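Side-chain contacts in pyrrolysyl-tRNA synthetase (Desulfitobacterium hafniense, PDB 3DSQ), which probably joins pyrrolysine to its cognate tRNA at the expense of ATP, as a homodimeric class II aminoacyl-tRNA synthetase: residues B[58-61]-B[62-65]; B[68-72]-B[73-77]; B[260-264]-B[265-269]; B[17-20]-B[21-25]. All blocks are in the same frame, centred on the assembly; numbering follows the deposited sequence.

Contact 1: B[58-61]-B[62-65]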
# COMPACT_ATOMS: atom_id res chain seq x y z
N LYS B 58 8.38 19.99 -14.65
CA LYS B 58 8.33 19.17 -15.85
C LYS B 58 9.63 18.40 -16.04
O LYS B 58 9.60 17.25 -16.47
CB LYS B 58 8.07 20.05 -17.08
CG LYS B 58 6.60 20.43 -17.29
CD LYS B 58 6.44 21.59 -18.27
CE LYS B 58 7.11 21.32 -19.62
NZ LYS B 58 6.48 20.21 -20.40
N ARG B 59 10.76 19.02 -15.74
CA ARG B 59 12.06 18.36 -15.87
C ARG B 59 12.14 17.20 -14.89
O ARG B 59 12.59 16.11 -15.24
CB ARG B 59 13.22 19.33 -15.58
CG ARG B 59 13.42 20.42 -16.62
CD ARG B 59 14.68 21.24 -16.37
NE ARG B 59 14.81 22.31 -17.36
CZ ARG B 59 15.82 23.18 -17.41
NH1 ARG B 59 16.81 23.12 -16.52
NH2 ARG B 59 15.85 24.11 -18.35
N HIS B 60 11.70 17.44 -13.66
CA HIS B 60 11.71 16.40 -12.64
C HIS B 60 10.91 15.20 -13.13
O HIS B 60 11.36 14.05 -12.99
CB HIS B 60 11.12 16.93 -11.34
CG HIS B 60 11.33 16.01 -10.18
ND1 HIS B 60 12.58 15.73 -9.67
CD2 HIS B 60 10.45 15.28 -9.44
CE1 HIS B 60 12.46 14.86 -8.68
NE2 HIS B 60 11.18 14.57 -8.52
N LEU B 61 9.75 15.45 -13.71
CA LEU B 61 8.91 14.37 -14.21
C LEU B 61 9.56 13.57 -15.33
O LEU B 61 9.31 12.37 -15.47
CB LEU B 61 7.55 14.91 -14.67
CG LEU B 61 6.61 15.21 -13.49
CD1 LEU B 61 5.28 15.78 -13.98
CD2 LEU B 61 6.38 13.92 -12.72
N GLU B 62 10.40 14.23 -16.13
CA GLU B 62 11.08 13.56 -17.22
C GLU B 62 11.97 12.46 -16.66
O GLU B 62 12.05 11.36 -17.19
CB GLU B 62 11.93 14.55 -18.01
CG GLU B 62 11.13 15.38 -18.98
CD GLU B 62 10.38 14.51 -19.97
OE1 GLU B 62 11.04 13.74 -20.70
OE2 GLU B 62 9.13 14.60 -20.02
N GLN B 63 12.63 12.80 -15.56
CA GLN B 63 13.50 11.88 -14.86
C GLN B 63 12.69 10.64 -14.46
O GLN B 63 13.16 9.50 -14.56
CB GLN B 63 14.04 12.61 -13.62
CG GLN B 63 14.91 11.81 -12.69
CD GLN B 63 15.27 12.60 -11.45
OE1 GLN B 63 16.01 13.59 -11.51
NE2 GLN B 63 14.72 12.19 -10.31
N LEU B 64 11.46 10.88 -14.02
CA LEU B 64 10.57 9.81 -13.60
C LEU B 64 10.16 8.91 -14.77
O LEU B 64 10.15 7.69 -14.63
CB LEU B 64 9.33 10.43 -12.93
CG LEU B 64 8.10 9.60 -12.55
CD1 LEU B 64 7.30 9.34 -13.79
CD2 LEU B 64 8.49 8.31 -11.86
N ARG B 65 9.84 9.49 -15.91
CA ARG B 65 9.42 8.70 -17.07
C ARG B 65 10.51 7.93 -17.82
O ARG B 65 10.24 6.87 -18.38
CB ARG B 65 8.67 9.59 -18.06
CG ARG B 65 9.27 10.95 -18.23
CD ARG B 65 8.66 11.70 -19.40
NE ARG B 65 9.18 11.23 -20.68
CZ ARG B 65 9.00 11.86 -21.84
NH1 ARG B 65 8.31 12.98 -21.90
NH2 ARG B 65 9.53 11.35 -22.95
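Two turns near the C-terminal end of helix 39-68 make up this local contact, in which side chains of residues 62-65 lean back on the carbonyls and side chains of 58-61. Glu62 N bonds to Lys58 O at 3.1 Å and reaches Arg59 O more weakly, while Arg65 N meets Leu61 O in a straighter bond of 3.0 Å. The Arg65 side chain also passes close to that oxygen: with CG placed between the backbone N and the carbonyl carbon (chi1 41°), CG comes to 3.1 Å from Leu61 O, and a bend at chi3 swings the guanidinium back along the helix. There NH1 of Arg65 forms a salt bridge with OE2 of Glu62, 2.6 Å long, though weak as a hydrogen bond because of its bent angle. On another flank NE2 of Gln63 lies 3.9 Å from CE1 of His60, its amide plane inclined by 65° to the imidazole, an oblique touch without a hydrogen bond. Leu61 packs on Val283 and, like Leu64, on the second subunit, where Trp146 makes a cation-pi contact with Arg65. Buried leucines along one side and i to i+3 pairing of charged residues along another are the pattern of an amphipathic helix at a dimer interface.

Contact 2: B[68-72]-B[73-77]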
# COMPACT_ATOMS: atom_id res chain seq x y z
N LYS B 68 13.74 6.73 -13.36
CA LYS B 68 13.24 5.99 -12.22
C LYS B 68 12.07 5.03 -12.47
O LYS B 68 12.10 3.90 -12.00
CB LYS B 68 12.87 6.96 -11.09
CG LYS B 68 14.04 7.75 -10.53
CD LYS B 68 13.69 8.44 -9.22
CE LYS B 68 12.52 9.41 -9.36
NZ LYS B 68 12.15 9.98 -8.04
N HIS B 69 11.05 5.47 -13.19
CA HIS B 69 9.89 4.63 -13.46
C HIS B 69 9.01 4.46 -12.22
O HIS B 69 8.05 3.68 -12.23
CB HIS B 69 10.32 3.27 -13.99
CG HIS B 69 10.97 3.32 -15.34
ND1 HIS B 69 10.31 3.78 -16.46
CD2 HIS B 69 12.23 3.01 -15.74
CE1 HIS B 69 11.13 3.74 -17.50
NE2 HIS B 69 12.30 3.27 -17.09
N ARG B 70 9.35 5.17 -11.15
CA ARG B 70 8.58 5.12 -9.91
C ARG B 70 8.84 6.33 -9.04
O ARG B 70 9.97 6.82 -8.95
CB ARG B 70 8.89 3.85 -9.12
CG ARG B 70 10.29 3.79 -8.58
CD ARG B 70 10.59 2.41 -8.07
NE ARG B 70 11.94 2.29 -7.53
CZ ARG B 70 12.44 1.17 -7.02
NH1 ARG B 70 11.69 0.07 -7.00
NH2 ARG B 70 13.67 1.15 -6.52
N PRO B 71 7.79 6.83 -8.37
CA PRO B 71 7.89 8.00 -7.49
C PRO B 71 8.66 7.70 -6.20
O PRO B 71 8.83 6.54 -5.83
CB PRO B 71 6.43 8.36 -7.24
CG PRO B 71 5.76 7.03 -7.24
CD PRO B 71 6.39 6.35 -8.43
N ALA B 72 9.10 8.77 -5.55
CA ALA B 72 9.88 8.72 -4.32
C ALA B 72 9.33 7.82 -3.22
O ALA B 72 10.09 7.08 -2.59
CB ALA B 72 10.06 10.13 -3.77
N LEU B 73 8.02 7.88 -2.99
CA LEU B 73 7.42 7.07 -1.95
C LEU B 73 7.69 5.59 -2.21
O LEU B 73 8.07 4.87 -1.30
CB LEU B 73 5.90 7.32 -1.86
CG LEU B 73 5.15 6.49 -0.80
CD1 LEU B 73 5.77 6.73 0.58
CD2 LEU B 73 3.66 6.88 -0.79
N LEU B 74 7.51 5.15 -3.44
CA LEU B 74 7.72 3.75 -3.78
C LEU B 74 9.20 3.37 -3.78
O LEU B 74 9.56 2.26 -3.40
CB LEU B 74 7.10 3.42 -5.14
CG LEU B 74 5.56 3.47 -5.17
CD1 LEU B 74 5.06 3.16 -6.57
CD2 LEU B 74 4.99 2.48 -4.15
N GLU B 75 10.05 4.30 -4.20
CA GLU B 75 11.48 4.06 -4.24
C GLU B 75 11.98 3.96 -2.80
O GLU B 75 12.81 3.11 -2.46
CB GLU B 75 12.18 5.21 -4.96
CG GLU B 75 13.69 5.05 -5.12
CD GLU B 75 14.34 6.30 -5.68
OE1 GLU B 75 14.27 7.35 -5.00
OE2 GLU B 75 14.92 6.24 -6.79
N LEU B 76 11.44 4.84 -1.96
CA LEU B 76 11.80 4.87 -0.55
C LEU B 76 11.34 3.56 0.10
O LEU B 76 12.08 2.95 0.87
CB LEU B 76 11.10 6.05 0.13
CG LEU B 76 11.69 6.72 1.38
CD1 LEU B 76 10.57 7.06 2.33
CD2 LEU B 76 12.71 5.84 2.05
N GLU B 77 10.12 3.15 -0.22
CA GLU B 77 9.55 1.92 0.34
C GLU B 77 10.40 0.68 0.06
O GLU B 77 10.65 -0.13 0.96
CB GLU B 77 8.13 1.70 -0.19
CG GLU B 77 7.07 2.45 0.59
CD GLU B 77 5.66 2.09 0.16
OE1 GLU B 77 5.45 0.95 -0.31
OE2 GLU B 77 4.75 2.94 0.31
O HOH W 1 12.87 7.90 -2.47
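Ala72 O is gripped twice: Leu76 N donates to it at 2.7 Å, and a water donates at 2.9 Å. The water also donates to OE1 of Glu75, so it ties this carboxylate to the first turn of the helix. The other oxygen of the carboxylate, OE2, rests 3.5 Å from CD of Lys68, whose chain crosses that of Glu75 at about a right angle; the ammonium itself goes on to a salt bridge with Asp281. Arg70 reaches over the backbone of Glu75: its CG sits between the backbone N and the carbonyl carbon (chi1 67°), and from there the extended chain brings one guanidinium face over CA of Glu75, with NE 3.8 Å from that atom and the guanidinium plane at 87° to the carboxylate. NH1 of Arg70 forms a salt bridge with Glu78. This is the junction between helix 39-68 and helix 72-85: His69 leaves the first helix with positive phi, and Pro71 takes the N-cap position of the second, which runs toward strand 90-91 in an order consistent with motif 1 of class II synthetases. Pro71 O receives Glu75 N at 3.0 Å. Beside it the proline ring and Leu74 lie side by side, CD of Pro71 3.9 Å from CD1 of Leu74, and both pack on Gln91 of the second subunit; the backbone of His69 is hydrogen-bonded to that subunit as well.

Contact 3: B[260-264]-B[265-269]; sequences LLMIR and EGTQH
The side chain of Met262 crosses that of Thr267 at a slant, its CG 3.6 Å from O and 3.8 Å from OG1 of Thr267. With CG anti to the backbone N (chi1 166°), the methionine chain runs out along the departing loop, and SD comes to 4.1 Å from Gln268 O. The backbone beneath is drawn together at Met262 O, which accepts Thr267 N at 3.1 Å, in the carbonyl plane and on a lone pair, and Gly266 N in a weak, strongly bent bond. The link from Thr267 is the 6→1 bond expected of a Schellman-type C-cap, though Gly266 N bonds weakly to Met262 O rather than making the 5→2 bond; Gly266, with positive phi, turns the chain out of helix 257-265. That helix follows strand 250-256 directly, an order consistent with motif 3 of class II synthetases. Just before the glycine, Glu265 N donates to Leu261 O at 2.8 Å. The side chain of Glu265 lies next to that of Arg264, pointing the same way, and OE1 of Glu265 takes NH1 of Arg264 in a 3.2 Å salt bridge; the oxygen is met on its anti side, near the guanidinium plane, while the two flat groups stand at 89° to each other. Leu261 CD2 sits above one face of the guanidinium, toward its rim, and NE of Arg264 bonds to Ala202 O, which helps to fix the group's rotation. Farther along the loop, Gln268 N is held by Asn26, and Gln268 O by NE2 of Gln167, a residue of the bound sodium site.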
# COMPACT_ATOMS: atom_id res chain seq x y z
N LEU B 260 8.93 12.00 6.06
CA LEU B 260 10.36 11.81 5.93
C LEU B 260 10.78 12.40 4.60
O LEU B 260 11.72 13.19 4.53
CB LEU B 260 10.74 10.32 5.93
CG LEU B 260 11.04 9.55 7.22
CD1 LEU B 260 11.75 8.25 6.84
CD2 LEU B 260 11.96 10.36 8.14
N LEU B 261 10.07 12.03 3.53
CA LEU B 261 10.37 12.53 2.20
C LEU B 261 10.32 14.04 2.10
O LEU B 261 11.18 14.66 1.48
CB LEU B 261 9.42 11.92 1.16
CG LEU B 261 9.71 10.47 0.80
CD1 LEU B 261 8.64 9.95 -0.10
CD2 LEU B 261 11.09 10.35 0.14
N MET B 262 9.30 14.64 2.71
CA MET B 262 9.17 16.09 2.67
C MET B 262 10.38 16.77 3.32
O MET B 262 10.89 17.78 2.82
CB MET B 262 7.89 16.53 3.40
CG MET B 262 7.85 18.02 3.70
SD MET B 262 6.27 18.52 4.43
CE MET B 262 6.42 17.80 6.05
N ILE B 263 10.83 16.19 4.43
CA ILE B 263 11.96 16.72 5.18
C ILE B 263 13.28 16.50 4.44
O ILE B 263 14.10 17.40 4.36
CB ILE B 263 11.98 16.08 6.58
CG1 ILE B 263 10.76 16.58 7.37
CG2 ILE B 263 13.28 16.39 7.30
CD1 ILE B 263 10.49 15.86 8.68
N ARG B 264 13.48 15.32 3.87
CA ARG B 264 14.70 15.05 3.13
C ARG B 264 14.78 15.93 1.89
O ARG B 264 15.80 16.54 1.61
CB ARG B 264 14.75 13.59 2.70
CG ARG B 264 15.90 13.25 1.79
CD ARG B 264 15.40 12.56 0.54
NE ARG B 264 15.35 11.12 0.71
CZ ARG B 264 14.79 10.28 -0.16
NH1 ARG B 264 14.22 10.73 -1.26
NH2 ARG B 264 14.82 8.98 0.08
N GLU B 265 13.68 15.98 1.15
CA GLU B 265 13.63 16.75 -0.09
C GLU B 265 13.40 18.24 0.09
O GLU B 265 13.63 19.02 -0.83
CB GLU B 265 12.56 16.15 -1.00
CG GLU B 265 12.89 14.73 -1.42
CD GLU B 265 14.22 14.67 -2.17
OE1 GLU B 265 15.00 13.72 -1.94
OE2 GLU B 265 14.47 15.57 -2.99
N GLY B 266 12.95 18.64 1.27
CA GLY B 266 12.69 20.04 1.50
C GLY B 266 11.56 20.59 0.65
O GLY B 266 11.66 21.69 0.13
N THR B 267 10.49 19.82 0.49
CA THR B 267 9.35 20.28 -0.30
C THR B 267 8.37 21.03 0.59
O THR B 267 8.51 21.01 1.81
CB THR B 267 8.65 19.11 -1.00
OG1 THR B 267 8.39 18.06 -0.06
CG2 THR B 267 9.51 18.56 -2.14
N GLN B 268 7.38 21.69 0.00
CA GLN B 268 6.43 22.48 0.79
C GLN B 268 5.20 21.75 1.33
O GLN B 268 4.87 21.90 2.51
CB GLN B 268 5.96 23.69 -0.02
CG GLN B 268 7.01 24.77 -0.18
CD GLN B 268 7.39 25.41 1.14
OE1 GLN B 268 6.55 25.58 2.03
NE2 GLN B 268 8.66 25.78 1.27
N HIS B 269 4.53 20.99 0.49
CA HIS B 269 3.35 20.25 0.92
C HIS B 269 3.68 18.78 1.18
O HIS B 269 4.38 18.14 0.38
CB HIS B 269 2.24 20.33 -0.13
CG HIS B 269 1.52 21.64 -0.18
ND1 HIS B 269 1.21 22.36 0.96
CD2 HIS B 269 0.97 22.32 -1.21
CE1 HIS B 269 0.50 23.42 0.62
NE2 HIS B 269 0.34 23.42 -0.69

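Contact 4: B[17-20]-B[21-25]; sequences VQYQ and RLKEL
Four consecutive i to i+4 bonds, from Arg21, Leu22, Lys23 and Glu24 back to the carbonyls of Val17, Gln18, Tyr19 and Gln20, carry helix 16-24 through this contact; the straightest joins Leu22 N to Gln18 O at 2.9 Å. The side chains of the later turn crowd against the same oxygens. CG of Leu22 lies 3.2 Å from Gln18 O, and CG of Glu24 comes to 3.0 Å from Gln20 O, so each of these two carbonyls is flanked by both the amide and the side chain four residues on. Tyr19 and Lys23 run side by side and point the same way, with OH of the tyrosine 4.0 Å from CE of the lysine; the approach is oblique to the ring, a loose contact at that distance. Because CG of Tyr19 is anti to the backbone N (chi1 -177°), the phenol is carried along this flank toward the lysine. Both residues also pack on Leu32 of helix 29-32, so the contact joins two short N-terminal helices, while the flank with Arg21 faces the long helix 39-68. Within the later turn, NH1 of Arg21 makes a long, weak salt bridge of 3.4 Å with OE1 of Glu24, which lies in the guanidinium plane at its edge. Over the centre of one guanidinium face sits CD2 of Leu25, 4.1 Å above the plane. The strongest partner of Arg21 lies beyond the helix: NE forms a salt bridge with Glu50 of helix 39-68, and NH1 is also hydrogen-bonded to Asn286. Gln18, one turn earlier, turns OE1 back to Thr15 N.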
# COMPACT_ATOMS: atom_id res chain seq x y z
N VAL B 17 -4.24 32.61 -2.80
CA VAL B 17 -4.23 31.67 -3.92
C VAL B 17 -2.86 31.60 -4.63
O VAL B 17 -2.46 30.53 -5.10
CB VAL B 17 -5.33 32.01 -4.94
CG1 VAL B 17 -4.94 33.24 -5.76
CG2 VAL B 17 -5.58 30.81 -5.83
N GLN B 18 -2.16 32.72 -4.71
CA GLN B 18 -0.84 32.76 -5.33
C GLN B 18 0.13 32.01 -4.43
O GLN B 18 0.96 31.23 -4.89
CB GLN B 18 -0.36 34.19 -5.50
CG GLN B 18 -1.18 34.99 -6.46
CD GLN B 18 -0.71 36.41 -6.54
OE1 GLN B 18 -0.45 37.05 -5.52
NE2 GLN B 18 -0.61 36.93 -7.75
N TYR B 19 -0.01 32.27 -3.13
CA TYR B 19 0.82 31.63 -2.12
C TYR B 19 0.66 30.10 -2.19
O TYR B 19 1.64 29.35 -2.18
CB TYR B 19 0.42 32.15 -0.75
CG TYR B 19 1.25 31.63 0.40
CD1 TYR B 19 2.45 32.25 0.76
CD2 TYR B 19 0.83 30.52 1.14
CE1 TYR B 19 3.21 31.77 1.84
CE2 TYR B 19 1.58 30.03 2.21
CZ TYR B 19 2.77 30.67 2.56
OH TYR B 19 3.49 30.20 3.63
N GLN B 20 -0.59 29.64 -2.26
CA GLN B 20 -0.87 28.21 -2.33
C GLN B 20 -0.28 27.57 -3.59
O GLN B 20 0.23 26.46 -3.55
CB GLN B 20 -2.38 27.94 -2.30
CG GLN B 20 -2.70 26.45 -2.34
CD GLN B 20 -4.19 26.15 -2.49
OE1 GLN B 20 -4.81 26.43 -3.53
NE2 GLN B 20 -4.78 25.56 -1.45
N ARG B 21 -0.39 28.28 -4.70
CA ARG B 21 0.12 27.81 -5.98
C ARG B 21 1.65 27.64 -5.90
O ARG B 21 2.20 26.61 -6.29
CB ARG B 21 -0.27 28.80 -7.08
CG ARG B 21 0.23 28.45 -8.49
CD ARG B 21 -0.08 27.01 -8.87
NE ARG B 21 0.19 26.75 -10.28
CZ ARG B 21 0.07 25.55 -10.85
NH1 ARG B 21 -0.31 24.50 -10.14
NH2 ARG B 21 0.31 25.42 -12.15
N LEU B 22 2.32 28.66 -5.38
CA LEU B 22 3.77 28.62 -5.24
C LEU B 22 4.18 27.48 -4.32
O LEU B 22 5.25 26.87 -4.50
CB LEU B 22 4.28 29.96 -4.71
CG LEU B 22 4.04 31.15 -5.65
CD1 LEU B 22 4.58 32.41 -5.01
CD2 LEU B 22 4.72 30.91 -7.01
N LYS B 23 3.34 27.18 -3.33
CA LYS B 23 3.65 26.10 -2.40
C LYS B 23 3.52 24.74 -3.09
O LYS B 23 4.36 23.87 -2.89
CB LYS B 23 2.74 26.14 -1.17
CG LYS B 23 3.46 26.46 0.12
CD LYS B 23 2.69 25.98 1.35
CE LYS B 23 3.45 26.28 2.64
NZ LYS B 23 2.76 25.73 3.85
N GLU B 24 2.47 24.57 -3.88
CA GLU B 24 2.26 23.31 -4.60
C GLU B 24 3.42 23.05 -5.56
O GLU B 24 3.74 21.90 -5.88
CB GLU B 24 1.00 23.36 -5.46
CG GLU B 24 -0.27 23.78 -4.76
CD GLU B 24 -1.45 23.73 -5.71
OE1 GLU B 24 -1.29 24.15 -6.88
OE2 GLU B 24 -2.53 23.27 -5.29
N LEU B 25 4.01 24.14 -6.06
CA LEU B 25 5.12 24.07 -6.99
C LEU B 25 6.45 24.03 -6.24
O LEU B 25 7.52 24.16 -6.84
CB LEU B 25 5.10 25.27 -7.94
CG LEU B 25 3.83 25.36 -8.79
CD1 LEU B 25 3.83 26.62 -9.65
CD2 LEU B 25 3.75 24.12 -9.64

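In the fold
Along the chain the order is contact 4, contact 1, contact 2 and contact 3. Contacts 1 and 2 follow each other on helices 39-68 and 72-85, their centres 13 Å apart; both touch the second subunit and so belong to the dimer interface. Contact 3, on helix 257-265 and its outgoing loop, stands 14 Å from contact 2, with Leu261 packed against Ala72, Leu73 and Leu76. Its loop then reaches contact 4, centre to centre 16 Å away, where Gln268 and His269 lie on Lys23 and Glu24. Contacts 2 and 4 do not meet, their centres 24 Å apart, and contact 3 bridges them, linking the class II core to the N-terminal helix 16-24.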